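Local coordinates for protein Ent-copalyl diphosphate synthase (Streptomyces platensis, PDB 5BP8) that belongs to the mainly helical terpene cyclases and carries a domain related to the C-terminal domain of squalene-hopene cyclase, at residues A[431-436]-A[472-477]; A[440-445]-A[454-459]; A[78-83]-A[139-144]. All blocks are in the same frame, centred on the assembly; numbering follows the deposited sequence.

Interaction 1: A[431-436]-A[472-477]. With SO4 (sulfate ion), chain D.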
ATOM      1  N   TRP A 431       1.985  25.377   1.268  1.00 26.25           N
ATOM      2  CA  TRP A 431       2.919  24.298   1.598  1.00 25.14           C
ATOM      3  C   TRP A 431       3.424  23.609   0.338  1.00 24.62           C
ATOM      4  O   TRP A 431       4.621  23.286   0.210  1.00 25.44           O
ATOM      5  CB  TRP A 431       2.246  23.312   2.549  1.00 25.42           C
ATOM      6  CG  TRP A 431       3.071  22.130   2.905  1.00 24.48           C
ATOM      7  CD1 TRP A 431       4.029  22.066   3.863  1.00 25.18           C
ATOM      8  CD2 TRP A 431       3.004  20.831   2.314  1.00 24.14           C
ATOM      9  NE1 TRP A 431       4.559  20.791   3.930  1.00 24.05           N
ATOM     10  CE2 TRP A 431       3.962  20.020   2.977  1.00 24.05           C
ATOM     11  CE3 TRP A 431       2.233  20.268   1.301  1.00 23.49           C
ATOM     12  CZ2 TRP A 431       4.158  18.673   2.655  1.00 24.05           C
ATOM     13  CZ3 TRP A 431       2.429  18.927   0.986  1.00 23.11           C
ATOM     14  CH2 TRP A 431       3.377  18.151   1.666  1.00 23.33           C
ATOM     15  N   ALA A 432       2.529  23.404  -0.612  1.00 23.62           N
ATOM     16  CA  ALA A 432       2.930  22.882  -1.894  1.00 23.93           C
ATOM     17  C   ALA A 432       3.967  23.765  -2.568  1.00 24.15           C
ATOM     18  O   ALA A 432       4.977  23.277  -3.042  1.00 23.39           O
ATOM     19  CB  ALA A 432       1.725  22.658  -2.803  1.00 23.25           C
ATOM     20  N   LEU A 433       3.759  25.084  -2.597  1.00 24.42           N
ATOM     21  CA  LEU A 433       4.706  25.941  -3.288  1.00 25.39           C
ATOM     22  C   LEU A 433       6.055  25.895  -2.579  1.00 25.33           C
ATOM     23  O   LEU A 433       7.109  25.911  -3.208  1.00 25.22           O
ATOM     24  CB  LEU A 433       4.191  27.396  -3.337  1.00 26.84           C
ATOM     25  CG  LEU A 433       2.895  27.644  -4.093  1.00 28.11           C
ATOM     26  CD1 LEU A 433       2.481  29.103  -3.985  1.00 29.99           C
ATOM     27  CD2 LEU A 433       3.053  27.260  -5.549  1.00 28.88           C
ATOM     28  N   ALA A 434       6.006  25.838  -1.256  1.00 25.61           N
ATOM     29  CA  ALA A 434       7.198  25.905  -0.436  1.00 26.47           C
ATOM     30  C   ALA A 434       8.038  24.638  -0.519  1.00 25.54           C
ATOM     31  O   ALA A 434       9.236  24.681  -0.249  1.00 26.40           O
ATOM     32  CB  ALA A 434       6.807  26.149   1.000  1.00 27.79           C
ATOM     33  N   THR A 435       7.409  23.522  -0.856  1.00 23.99           N
ATOM     34  CA  THR A 435       8.101  22.223  -0.853  1.00 24.20           C
ATOM     35  C   THR A 435       8.504  21.719  -2.229  1.00 24.02           C
ATOM     36  O   THR A 435       9.143  20.658  -2.344  1.00 24.19           O
ATOM     37  CB  THR A 435       7.220  21.142  -0.202  1.00 23.25           C
ATOM     38  OG1 THR A 435       5.948  21.091  -0.847  1.00 22.79           O
ATOM     39  CG2 THR A 435       7.049  21.391   1.292  1.00 24.57           C
ATOM     40  N   GLN A 436       8.138  22.455  -3.280  1.00 24.61           N
ATOM     41  CA  GLN A 436       8.490  22.037  -4.633  1.00 24.26           C
ATOM     42  C   GLN A 436      10.009  21.965  -4.818  1.00 24.22           C
ATOM     43  O   GLN A 436      10.733  22.831  -4.352  1.00 23.97           O
ATOM     44  CB  GLN A 436       7.857  22.970  -5.668  1.00 24.83           C
ATOM     45  CG  GLN A 436       7.954  22.455  -7.080  1.00 24.93           C
ATOM     46  CD  GLN A 436       7.172  23.287  -8.062  1.00 26.58           C
ATOM     47  OE1 GLN A 436       6.874  24.471  -7.817  1.00 28.13           O
ATOM     48  NE2 GLN A 436       6.796  22.666  -9.169  1.00 27.36           N
ATOM     49  N   ALA A 472      -0.021  28.922 -10.855  1.00 39.97           N
ATOM     50  CA  ALA A 472      -0.028  28.377 -12.204  1.00 40.24           C
ATOM     51  C   ALA A 472       1.374  28.012 -12.690  1.00 39.15           C
ATOM     52  O   ALA A 472       1.543  26.972 -13.329  1.00 39.25           O
ATOM     53  CB  ALA A 472      -0.727  29.323 -13.176  1.00 42.43           C
ATOM     54  N   ARG A 473       2.376  28.822 -12.357  1.00 37.49           N
ATOM     55  CA  ARG A 473       3.742  28.537 -12.789  1.00 38.48           C
ATOM     56  C   ARG A 473       4.269  27.275 -12.081  1.00 35.57           C
ATOM     57  O   ARG A 473       4.955  26.453 -12.688  1.00 34.41           O
ATOM     58  CB  ARG A 473       4.678  29.726 -12.538  1.00 41.23           C
ATOM     59  CG  ARG A 473       4.328  30.968 -13.366  1.00 44.13           C
ATOM     60  CD  ARG A 473       5.381  32.070 -13.305  1.00 47.28           C
ATOM     61  NE  ARG A 473       5.513  32.657 -11.969  1.00 48.53           N
ATOM     62  CZ  ARG A 473       4.731  33.610 -11.456  1.00 51.45           C
ATOM     63  NH1 ARG A 473       3.730  34.138 -12.157  1.00 53.05           N
ATOM     64  NH2 ARG A 473       4.956  34.048 -10.217  1.00 52.24           N
ATOM     65  N   SER A 474       3.945  27.143 -10.798  1.00 33.82           N
ATOM     66  CA  SER A 474       4.345  25.958 -10.036  1.00 32.41           C
ATOM     67  C   SER A 474       3.761  24.695 -10.653  1.00 31.08           C
ATOM     68  O   SER A 474       4.485  23.724 -10.895  1.00 31.44           O
ATOM     69  CB  SER A 474       3.908  26.080  -8.574  1.00 32.37           C
ATOM     70  OG  SER A 474       4.188  24.882  -7.839  1.00 30.45           O
ATOM     71  N   ALA A 475       2.455  24.694 -10.895  1.00 30.98           N
ATOM     72  CA  ALA A 475       1.811  23.557 -11.541  1.00 31.31           C
ATOM     73  C   ALA A 475       2.396  23.257 -12.923  1.00 31.26           C
ATOM     74  O   ALA A 475       2.532  22.085 -13.306  1.00 29.26           O
ATOM     75  CB  ALA A 475       0.310  23.775 -11.637  1.00 32.39           C
ATOM     76  N   ALA A 476       2.744  24.306 -13.671  1.00 32.14           N
ATOM     77  CA  ALA A 476       3.396  24.151 -14.984  1.00 33.04           C
ATOM     78  C   ALA A 476       4.742  23.455 -14.876  1.00 30.84           C
ATOM     79  O   ALA A 476       5.053  22.597 -15.690  1.00 31.36           O
ATOM     80  CB  ALA A 476       3.583  25.511 -15.666  1.00 35.12           C
ATOM     81  N   ARG A 477       5.539  23.823 -13.883  1.00 30.12           N
ATOM     82  CA  ARG A 477       6.848  23.202 -13.696  1.00 30.84           C
ATOM     83  C   ARG A 477       6.645  21.728 -13.282  1.00 28.23           C
ATOM     84  O   ARG A 477       7.409  20.853 -13.709  1.00 27.09           O
ATOM     85  CB  ARG A 477       7.682  23.954 -12.642  1.00 32.96           C
ATOM     86  CG  ARG A 477       8.266  25.302 -13.127  1.00 35.97           C
ATOM     87  CD  ARG A 477       9.304  25.874 -12.182  1.00 37.89           C
ATOM     88  NE  ARG A 477       8.823  26.021 -10.805  1.00 39.94           N
ATOM     89  CZ  ARG A 477       8.154  27.072 -10.326  1.00 42.10           C
ATOM     90  NH1 ARG A 477       7.851  28.115 -11.095  1.00 42.46           N
ATOM     91  NH2 ARG A 477       7.774  27.081  -9.053  1.00 42.68           N
TER
HETATM   92  S   SO4 D 703       8.021  31.756  -9.527  1.00 66.11           S
HETATM   93  O1  SO4 D 703       7.425  33.066  -9.155  1.00 68.86           O
HETATM   94  O2  SO4 D 703       8.351  31.009  -8.292  1.00 66.70           O
HETATM   95  O3  SO4 D 703       7.044  31.011 -10.350  1.00 63.77           O
HETATM   96  O4  SO4 D 703       9.271  31.958 -10.301  1.00 64.98           O
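The side chain of Q436 bridges to the helix of 472-477 and ends against S474 and R477. From CB it leaves with CG anti to the backbone N (chi1 -169°) and stays extended beyond, CB and CG running over the face of the W442 indole and carrying the amide on to S474. At the tip, OE1 accepts a bond from S474 OG at 2.7 Å, the hydroxyl standing 53° out of the carbonyl plane rather than on a lone pair. A second, weak bond reaches the same OE1 from R477 NH2 at 3.0 Å; amide and guanidinium are turned well away from coplanarity. The other branch, NE2, donates to the backbone carbonyl S474 O at 3.1 Å along a fairly straight line, and also to G440 O. With both amide branches bonded, the flip of the carboxamide is fixed. S474 is thus gripped twice, through its hydroxyl and its carbonyl. Its CB also takes the CD2 methyl of L433 at 3.4 Å, tighter than an ordinary carbon contact.

R477, bent at chi3, faces two ways: NH2 toward the glutamine, NH1 toward a sulfate ion, probably from the crystallisation liquor. NH1 meets sulfate O3 at 3.1 Å. R473 binds the same anion, its NE 2.8 Å from O3 and its NH2 2.9 Å from O1, with the sulfate at the guanidinium edge.

Q436 is the glutamine of a Q-x3-G-x-W sequence, which matches the QW motif of this family, and follows directly on helix 422-435. The contact thereby ties the end of that helix to helix 469-484, while helix 449-461 lies against both, L459 touching S474 and M455 touching W431 and A432.

Interaction 2: A[440-445]-A[454-459]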
ATOM      1  N   GLY A 440      11.018  21.077 -10.406  1.00 27.35           N
ATOM      2  CA  GLY A 440       9.573  21.135 -10.575  1.00 26.39           C
ATOM      3  C   GLY A 440       8.807  19.977  -9.962  1.00 26.24           C
ATOM      4  O   GLY A 440       7.574  20.036  -9.860  1.00 25.37           O
ATOM      5  N   SER A 441       9.514  18.913  -9.580  1.00 23.72           N
ATOM      6  CA  SER A 441       8.885  17.757  -8.959  1.00 22.55           C
ATOM      7  C   SER A 441       8.598  17.969  -7.483  1.00 21.51           C
ATOM      8  O   SER A 441       8.992  18.955  -6.879  1.00 21.61           O
ATOM      9  CB  SER A 441       9.775  16.527  -9.126  1.00 22.38           C
ATOM     10  OG  SER A 441      10.921  16.608  -8.270  1.00 22.51           O
ATOM     11  N   TRP A 442       7.859  17.025  -6.901  1.00 20.73           N
ATOM     12  CA  TRP A 442       7.731  16.936  -5.463  1.00 20.24           C
ATOM     13  C   TRP A 442       7.967  15.491  -5.076  1.00 19.43           C
ATOM     14  O   TRP A 442       7.721  14.573  -5.869  1.00 18.14           O
ATOM     15  CB  TRP A 442       6.336  17.290  -4.982  1.00 20.15           C
ATOM     16  CG  TRP A 442       5.924  18.754  -4.903  1.00 20.77           C
ATOM     17  CD1 TRP A 442       5.915  19.545  -3.794  1.00 20.92           C
ATOM     18  CD2 TRP A 442       5.382  19.539  -5.962  1.00 20.88           C
ATOM     19  NE1 TRP A 442       5.378  20.787  -4.090  1.00 21.73           N
ATOM     20  CE2 TRP A 442       5.045  20.806  -5.420  1.00 21.96           C
ATOM     21  CE3 TRP A 442       5.101  19.280  -7.308  1.00 21.70           C
ATOM     22  CZ2 TRP A 442       4.482  21.811  -6.182  1.00 22.18           C
ATOM     23  CZ3 TRP A 442       4.532  20.291  -8.066  1.00 22.73           C
ATOM     24  CH2 TRP A 442       4.241  21.547  -7.497  1.00 22.43           C
ATOM     25  N   GLY A 443       8.418  15.302  -3.842  1.00 18.95           N
ATOM     26  CA  GLY A 443       8.414  14.006  -3.234  1.00 19.16           C
ATOM     27  C   GLY A 443       9.207  13.959  -1.949  1.00 19.12           C
ATOM     28  O   GLY A 443      10.088  14.799  -1.724  1.00 19.29           O
ATOM     29  N   ARG A 444       8.890  12.968  -1.125  1.00 18.59           N
ATOM     30  CA  ARG A 444       9.495  12.833   0.190  1.00 18.71           C
ATOM     31  C   ARG A 444      10.997  12.564   0.155  1.00 19.06           C
ATOM     32  O   ARG A 444      11.777  13.287   0.791  1.00 18.38           O
ATOM     33  CB  ARG A 444       8.800  11.720   0.975  1.00 18.38           C
ATOM     34  CG  ARG A 444       9.376  11.582   2.370  1.00 18.64           C
ATOM     35  CD  ARG A 444       8.609  10.611   3.239  1.00 18.09           C
ATOM     36  NE  ARG A 444       9.356  10.372   4.477  1.00 17.71           N
ATOM     37  CZ  ARG A 444       8.902   9.664   5.510  1.00 17.82           C
ATOM     38  NH1 ARG A 444       7.690   9.125   5.503  1.00 18.29           N
ATOM     39  NH2 ARG A 444       9.677   9.494   6.572  1.00 18.95           N
ATOM     40  N   TRP A 445      11.384  11.499  -0.542  1.00 19.69           N
ATOM     41  CA  TRP A 445      12.793  11.071  -0.594  1.00 20.82           C
ATOM     42  C   TRP A 445      13.468  11.471  -1.919  1.00 22.00           C
ATOM     43  O   TRP A 445      14.693  11.568  -2.004  1.00 22.43           O
ATOM     44  CB  TRP A 445      12.866   9.575  -0.392  1.00 19.86           C
ATOM     45  CG  TRP A 445      12.489   9.128   0.964  1.00 19.39           C
ATOM     46  CD1 TRP A 445      13.045   9.536   2.137  1.00 20.86           C
ATOM     47  CD2 TRP A 445      11.460   8.204   1.314  1.00 20.41           C
ATOM     48  NE1 TRP A 445      12.449   8.914   3.196  1.00 20.12           N
ATOM     49  CE2 TRP A 445      11.466   8.089   2.725  1.00 19.67           C
ATOM     50  CE3 TRP A 445      10.522   7.471   0.580  1.00 20.24           C
ATOM     51  CZ2 TRP A 445      10.584   7.262   3.420  1.00 20.03           C
ATOM     52  CZ3 TRP A 445       9.659   6.615   1.268  1.00 21.58           C
ATOM     53  CH2 TRP A 445       9.697   6.522   2.678  1.00 20.32           C
ATOM     54  N   TYR A 454       0.115  14.495  -7.435  1.00 19.82           N
ATOM     55  CA  TYR A 454      -0.787  14.959  -6.373  1.00 20.67           C
ATOM     56  C   TYR A 454      -0.747  16.479  -6.186  1.00 21.09           C
ATOM     57  O   TYR A 454      -1.790  17.111  -5.994  1.00 21.56           O
ATOM     58  CB  TYR A 454      -0.522  14.266  -5.030  1.00 20.40           C
ATOM     59  CG  TYR A 454      -0.697  12.747  -5.066  1.00 20.04           C
ATOM     60  CD1 TYR A 454      -1.592  12.137  -5.950  1.00 20.88           C
ATOM     61  CD2 TYR A 454      -0.025  11.946  -4.161  1.00 19.69           C
ATOM     62  CE1 TYR A 454      -1.761  10.758  -5.971  1.00 21.67           C
ATOM     63  CE2 TYR A 454      -0.186  10.569  -4.163  1.00 19.82           C
ATOM     64  CZ  TYR A 454      -1.059   9.981  -5.070  1.00 20.35           C
ATOM     65  OH  TYR A 454      -1.231   8.617  -5.139  1.00 19.31           O
HETATM   66  N   MSE A 455       0.450  17.057  -6.207  1.00 21.16           N
HETATM   67  CA  MSE A 455       0.592  18.501  -6.029  1.00 22.23           C
HETATM   68  C   MSE A 455       0.083  19.283  -7.208  1.00 23.35           C
HETATM   69  O   MSE A 455      -0.529  20.355  -7.027  1.00 23.50           O
HETATM   70  CB  MSE A 455       2.038  18.865  -5.685  1.00 22.70           C
HETATM   71  CG  MSE A 455       2.383  18.338  -4.294  1.00 22.25           C
HETATM   72 SE   MSE A 455       1.308  19.070  -2.826  0.65 23.07          SE
HETATM   73  CE  MSE A 455      -0.036  17.680  -2.622  1.00 22.44           C
ATOM     74  N   VAL A 456       0.315  18.807  -8.419  1.00 22.66           N
ATOM     75  CA  VAL A 456      -0.229  19.492  -9.596  1.00 24.05           C
ATOM     76  C   VAL A 456      -1.771  19.530  -9.519  1.00 25.33           C
ATOM     77  O   VAL A 456      -2.395  20.600  -9.738  1.00 25.45           O
ATOM     78  CB  VAL A 456       0.264  18.853 -10.909  1.00 23.87           C
ATOM     79  CG1 VAL A 456      -0.547  19.334 -12.099  1.00 25.13           C
ATOM     80  CG2 VAL A 456       1.740  19.148 -11.109  1.00 24.46           C
ATOM     81  N   GLN A 457      -2.376  18.397  -9.171  1.00 24.71           N
ATOM     82  CA  GLN A 457      -3.829  18.329  -8.978  1.00 25.94           C
ATOM     83  C   GLN A 457      -4.321  19.284  -7.911  1.00 26.61           C
ATOM     84  O   GLN A 457      -5.301  20.002  -8.138  1.00 26.35           O
ATOM     85  CB  GLN A 457      -4.285  16.943  -8.572  1.00 28.20           C
ATOM     86  CG  GLN A 457      -4.176  15.911  -9.662  1.00 30.10           C
ATOM     87  CD  GLN A 457      -4.783  14.591  -9.241  1.00 33.57           C
ATOM     88  OE1 GLN A 457      -5.920  14.546  -8.743  1.00 34.55           O
ATOM     89  NE2 GLN A 457      -4.034  13.503  -9.448  1.00 35.08           N
ATOM     90  N   LEU A 458      -3.656  19.286  -6.751  1.00 25.85           N
ATOM     91  CA  LEU A 458      -4.016  20.176  -5.655  0.60 24.66           C
ATOM     92  C   LEU A 458      -4.017  21.618  -6.128  1.00 27.06           C
ATOM     93  O   LEU A 458      -4.991  22.354  -5.900  1.00 27.70           O
ATOM     94  CB  LEU A 458      -3.055  20.018  -4.472  0.60 23.09           C
ATOM     95  CG  LEU A 458      -3.261  20.937  -3.263  0.60 22.96           C
ATOM     96  CD1 LEU A 458      -4.704  20.957  -2.805  0.60 24.19           C
ATOM     97  CD2 LEU A 458      -2.361  20.539  -2.097  0.60 22.70           C
ATOM     98  N   LEU A 459      -2.917  22.036  -6.764  1.00 27.30           N
ATOM     99  CA  LEU A 459      -2.768  23.424  -7.189  1.00 29.52           C
ATOM    100  C   LEU A 459      -3.792  23.824  -8.248  1.00 30.44           C
ATOM    101  O   LEU A 459      -4.396  24.907  -8.151  1.00 31.27           O
ATOM    102  CB  LEU A 459      -1.352  23.684  -7.703  1.00 29.77           C
ATOM    103  CG  LEU A 459      -0.228  23.625  -6.662  1.00 29.75           C
ATOM    104  CD1 LEU A 459       1.130  23.685  -7.350  1.00 29.78           C
ATOM    105  CD2 LEU A 459      -0.343  24.742  -5.639  1.00 30.74           C
TER
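The indole of W442 has the CB of M455, a selenomethionine, over one face: CB stands 3.4 Å from the centroid of the six-membered ring, only 12° off the normal, a direct CH-pi contact. The chain of M455 continues over the five-membered ring, CG lying 3.6 Å from W442 CG. The bend at chi2 keeps SE above that ring, 4.7 Å from its centroid, a distant version of the Met-aromatic contact, and CE then turns away. The side chain of Q436 lies on the opposite side of the ring plane, so the indole is sandwiched between a helix side chain and the glutamine. At the rim of the six-membered ring two aliphatic groups arrive obliquely from the same side as M455: the CD1 methyl of L459, 3.8 Å from W442 CH2, and the CG2 methyl of V456, 4.3 Å from W442 CZ3. The pyrrole edge is polar, and there NE1 donates to A432 O, which satisfies the buried N-H and fixes the rotation of the ring.

M455 and W442 cross at about a right angle, and CG of the tryptophan points anti to its own carbonyl carbon (chi1 -78°), which lays the indole against the helix. The segments meet through these side-chain contacts, with no hydrogen bond between them. G440 and W442 complete the QW motif that Q436 begins. W442 N is bonded to T452 OG1, tying the loop to the first turn of the helix as well.

The loop 440-445 connects helix 422-435 to helix 449-461, and its tryptophan fills the angle between them. Helix 449-461 is also covered by helix 402-416, where Y403 and A407 touch M455, and by helix 504-518, where A514 meets V456.

Interaction 3: A[78-83]-A[139-144]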
ATOM      1  N   ALA A  78      14.465 -10.232   4.203  1.00 15.07           N
ATOM      2  CA  ALA A  78      15.544 -10.700   3.325  1.00 15.04           C
ATOM      3  C   ALA A  78      16.600 -11.511   4.061  1.00 15.21           C
ATOM      4  O   ALA A  78      17.001 -12.624   3.606  1.00 15.92           O
ATOM      5  CB  ALA A  78      16.187  -9.515   2.617  1.00 14.96           C
ATOM      6  N   VAL A  79      17.043 -10.993   5.201  1.00 15.04           N
ATOM      7  CA  VAL A  79      18.045 -11.695   5.995  1.00 16.74           C
ATOM      8  C   VAL A  79      17.535 -13.063   6.469  1.00 17.21           C
ATOM      9  O   VAL A  79      18.240 -14.109   6.331  1.00 18.05           O
ATOM     10  CB  VAL A  79      18.543 -10.820   7.165  1.00 16.76           C
ATOM     11  CG1 VAL A  79      19.355 -11.629   8.172  1.00 17.61           C
ATOM     12  CG2 VAL A  79      19.330  -9.632   6.635  1.00 16.76           C
ATOM     13  N   GLU A  80      16.304 -13.090   6.979  1.00 17.25           N
ATOM     14  CA  GLU A  80      15.733 -14.359   7.411  1.00 17.53           C
ATOM     15  C   GLU A  80      15.659 -15.353   6.241  1.00 17.03           C
ATOM     16  O   GLU A  80      16.022 -16.549   6.408  1.00 17.01           O
ATOM     17  CB  GLU A  80      14.358 -14.161   8.050  1.00 17.92           C
ATOM     18  CG  GLU A  80      13.886 -15.368   8.863  1.00 19.32           C
ATOM     19  CD  GLU A  80      13.327 -16.498   8.030  1.00 19.60           C
ATOM     20  OE1 GLU A  80      12.795 -16.251   6.908  1.00 19.86           O
ATOM     21  OE2 GLU A  80      13.425 -17.667   8.494  1.00 21.46           O
ATOM     22  N   ALA A  81      15.224 -14.879   5.069  1.00 16.25           N
ATOM     23  CA  ALA A  81      15.106 -15.736   3.889  1.00 16.79           C
ATOM     24  C   ALA A  81      16.465 -16.274   3.473  1.00 17.85           C
ATOM     25  O   ALA A  81      16.603 -17.483   3.143  1.00 17.06           O
ATOM     26  CB  ALA A  81      14.462 -15.002   2.749  1.00 16.47           C
ATOM     27  N   LEU A  82      17.479 -15.414   3.484  1.00 17.46           N
ATOM     28  CA  LEU A  82      18.817 -15.859   3.094  1.00 19.08           C
ATOM     29  C   LEU A  82      19.394 -16.877   4.063  1.00 19.08           C
ATOM     30  O   LEU A  82      19.995 -17.875   3.621  1.00 19.31           O
ATOM     31  CB  LEU A  82      19.783 -14.680   2.889  1.00 19.16           C
ATOM     32  CG  LEU A  82      19.438 -13.770   1.688  1.00 20.95           C
ATOM     33  CD1 LEU A  82      20.200 -12.449   1.767  1.00 21.01           C
ATOM     34  CD2 LEU A  82      19.702 -14.465   0.350  1.00 22.01           C
ATOM     35  N   LEU A  83      19.187 -16.676   5.364  1.00 18.73           N
ATOM     36  CA  LEU A  83      19.655 -17.655   6.354  1.00 20.15           C
ATOM     37  C   LEU A  83      18.932 -18.996   6.152  1.00 21.12           C
ATOM     38  O   LEU A  83      19.547 -20.076   6.186  1.00 21.48           O
ATOM     39  CB  LEU A  83      19.470 -17.146   7.777  1.00 20.68           C
ATOM     40  CG  LEU A  83      20.410 -16.011   8.244  1.00 21.12           C
ATOM     41  CD1 LEU A  83      19.871 -15.320   9.484  1.00 20.73           C
ATOM     42  CD2 LEU A  83      21.818 -16.567   8.493  1.00 22.56           C
ATOM     43  N   ASN A 139      17.343 -15.036  14.854  1.00 19.56           N
ATOM     44  CA  ASN A 139      18.141 -15.464  15.984  1.00 20.37           C
ATOM     45  C   ASN A 139      18.241 -16.986  16.088  1.00 20.59           C
ATOM     46  O   ASN A 139      19.301 -17.507  16.402  1.00 21.32           O
ATOM     47  CB  ASN A 139      17.637 -14.831  17.281  1.00 20.96           C
ATOM     48  CG  ASN A 139      18.057 -13.398  17.390  1.00 21.54           C
ATOM     49  OD1 ASN A 139      19.144 -13.034  16.916  1.00 22.75           O
ATOM     50  ND2 ASN A 139      17.223 -12.563  18.011  1.00 21.20           N
ATOM     51  N   THR A 140      17.165 -17.684  15.758  1.00 20.18           N
ATOM     52  CA  THR A 140      17.201 -19.141  15.694  1.00 21.81           C
ATOM     53  C   THR A 140      18.212 -19.635  14.680  1.00 22.42           C
ATOM     54  O   THR A 140      19.024 -20.549  14.979  1.00 22.09           O
ATOM     55  CB  THR A 140      15.784 -19.701  15.428  1.00 21.57           C
ATOM     56  OG1 THR A 140      14.961 -19.343  16.545  1.00 22.66           O
ATOM     57  CG2 THR A 140      15.800 -21.193  15.282  1.00 23.70           C
ATOM     58  N   ARG A 141      18.200 -19.034  13.489  1.00 22.07           N
ATOM     59  CA  ARG A 141      19.147 -19.407  12.449  1.00 22.92           C
ATOM     60  C   ARG A 141      20.588 -19.083  12.836  1.00 22.64           C
ATOM     61  O   ARG A 141      21.488 -19.865  12.541  1.00 23.87           O
ATOM     62  CB  ARG A 141      18.825 -18.726  11.125  1.00 23.44           C
ATOM     63  CG  ARG A 141      17.462 -19.077  10.562  1.00 25.42           C
ATOM     64  CD  ARG A 141      17.445 -20.424   9.911  1.00 29.62           C
ATOM     65  NE  ARG A 141      16.114 -20.687   9.369  1.00 35.21           N
ATOM     66  CZ  ARG A 141      15.713 -21.878   8.927  1.00 40.92           C
ATOM     67  NH1 ARG A 141      16.539 -22.939   8.958  1.00 42.56           N
ATOM     68  NH2 ARG A 141      14.472 -22.015   8.466  1.00 42.79           N
ATOM     69  N   LEU A 142      20.802 -17.941  13.495  1.00 21.28           N
ATOM     70  CA  LEU A 142      22.142 -17.555  13.942  1.00 21.97           C
ATOM     71  C   LEU A 142      22.706 -18.528  14.962  1.00 23.62           C
ATOM     72  O   LEU A 142      23.921 -18.837  14.950  1.00 23.88           O
ATOM     73  CB  LEU A 142      22.140 -16.142  14.537  1.00 21.23           C
ATOM     74  CG  LEU A 142      21.878 -15.022  13.528  1.00 20.43           C
ATOM     75  CD1 LEU A 142      21.804 -13.664  14.212  1.00 20.33           C
ATOM     76  CD2 LEU A 142      22.926 -14.980  12.437  1.00 20.95           C
ATOM     77  N   ALA A 143      21.843 -19.005  15.852  1.00 23.68           N
ATOM     78  CA  ALA A 143      22.277 -19.968  16.882  1.00 25.72           C
ATOM     79  C   ALA A 143      22.714 -21.271  16.235  1.00 27.29           C
ATOM     80  O   ALA A 143      23.597 -21.942  16.751  1.00 28.30           O
ATOM     81  CB  ALA A 143      21.166 -20.230  17.892  1.00 26.51           C
ATOM     82  N   ALA A 144      22.095 -21.621  15.114  1.00 27.42           N
ATOM     83  CA  ALA A 144      22.383 -22.872  14.401  1.00 28.43           C
ATOM     84  C   ALA A 144      23.561 -22.784  13.449  1.00 30.55           C
ATOM     85  O   ALA A 144      24.049 -23.813  13.005  1.00 30.63           O
ATOM     86  CB  ALA A 144      21.154 -23.331  13.635  1.00 28.73           C
TER
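L83 and R141 meet through their first side-chain carbons, L83 CB lying 3.8 Å from R141 CB, and from there slide past each other in opposite directions. Each has CG anti to its own carbonyl carbon, beside the backbone N. In L83 this turns CD1 toward the other helix, where it comes within 3.9 Å of R141 CB and 4.3 Å of L142 CD2. R141 bends at chi2 (-78°), and this kink carries the guanidinium off the leucine and toward E80. The arginine packs on L83 through its aliphatic stem, with CG also 3.9 Å from L83 CB.

E80 comes from one turn earlier with CG anti to the backbone N (chi1 -164°) and a bend at chi2, which brings the carboxylate closer to the neighbouring helix. Its OE2 lies near the plane and edge of the R141 guanidinium, 4.1 Å from NE. That is too long for a salt bridge, although the opposite charges probably attract. The acid finds its closer partners in R36 and S39 at OE1 and in R198 and T84 at OE2, a network that satisfies both oxygens and probably favours the ionised form.

The helix axes approach to 9.9 Å and run broadly alongside, their N-to-C directions 38° apart. Such a pairing of next-but-one helices is consistent with an alpha-alpha barrel. Helix 98-116, between them in the chain, supplies C105 against L83, I138 of helix 127-144 touches V79, E80 and L83, and helix 31-40 covers A81.

Interactions 1 and 2 form one continuous assembly, their centres about 7 Å apart, because a single QW motif supplies Q436 to the first and W442 to the second. A432 O receives W442 NE1 at 2.7 Å, Q436 NE2 rests 3.3 Å from W442 CH2, and S474 OG lies 3.3 Å from L459 CD1. Helices 422-435, 449-461 and 469-484, consecutive in the chain, are thereby joined through the intervening loop. The sulfate is held by R473 and R477, on the side of interaction 1 farther from the chain's centre. Interaction 3 belongs to a separate helical region, its centre about 47 Å from that of interaction 1 and about 40 Å from that of interaction 2, and touches neither.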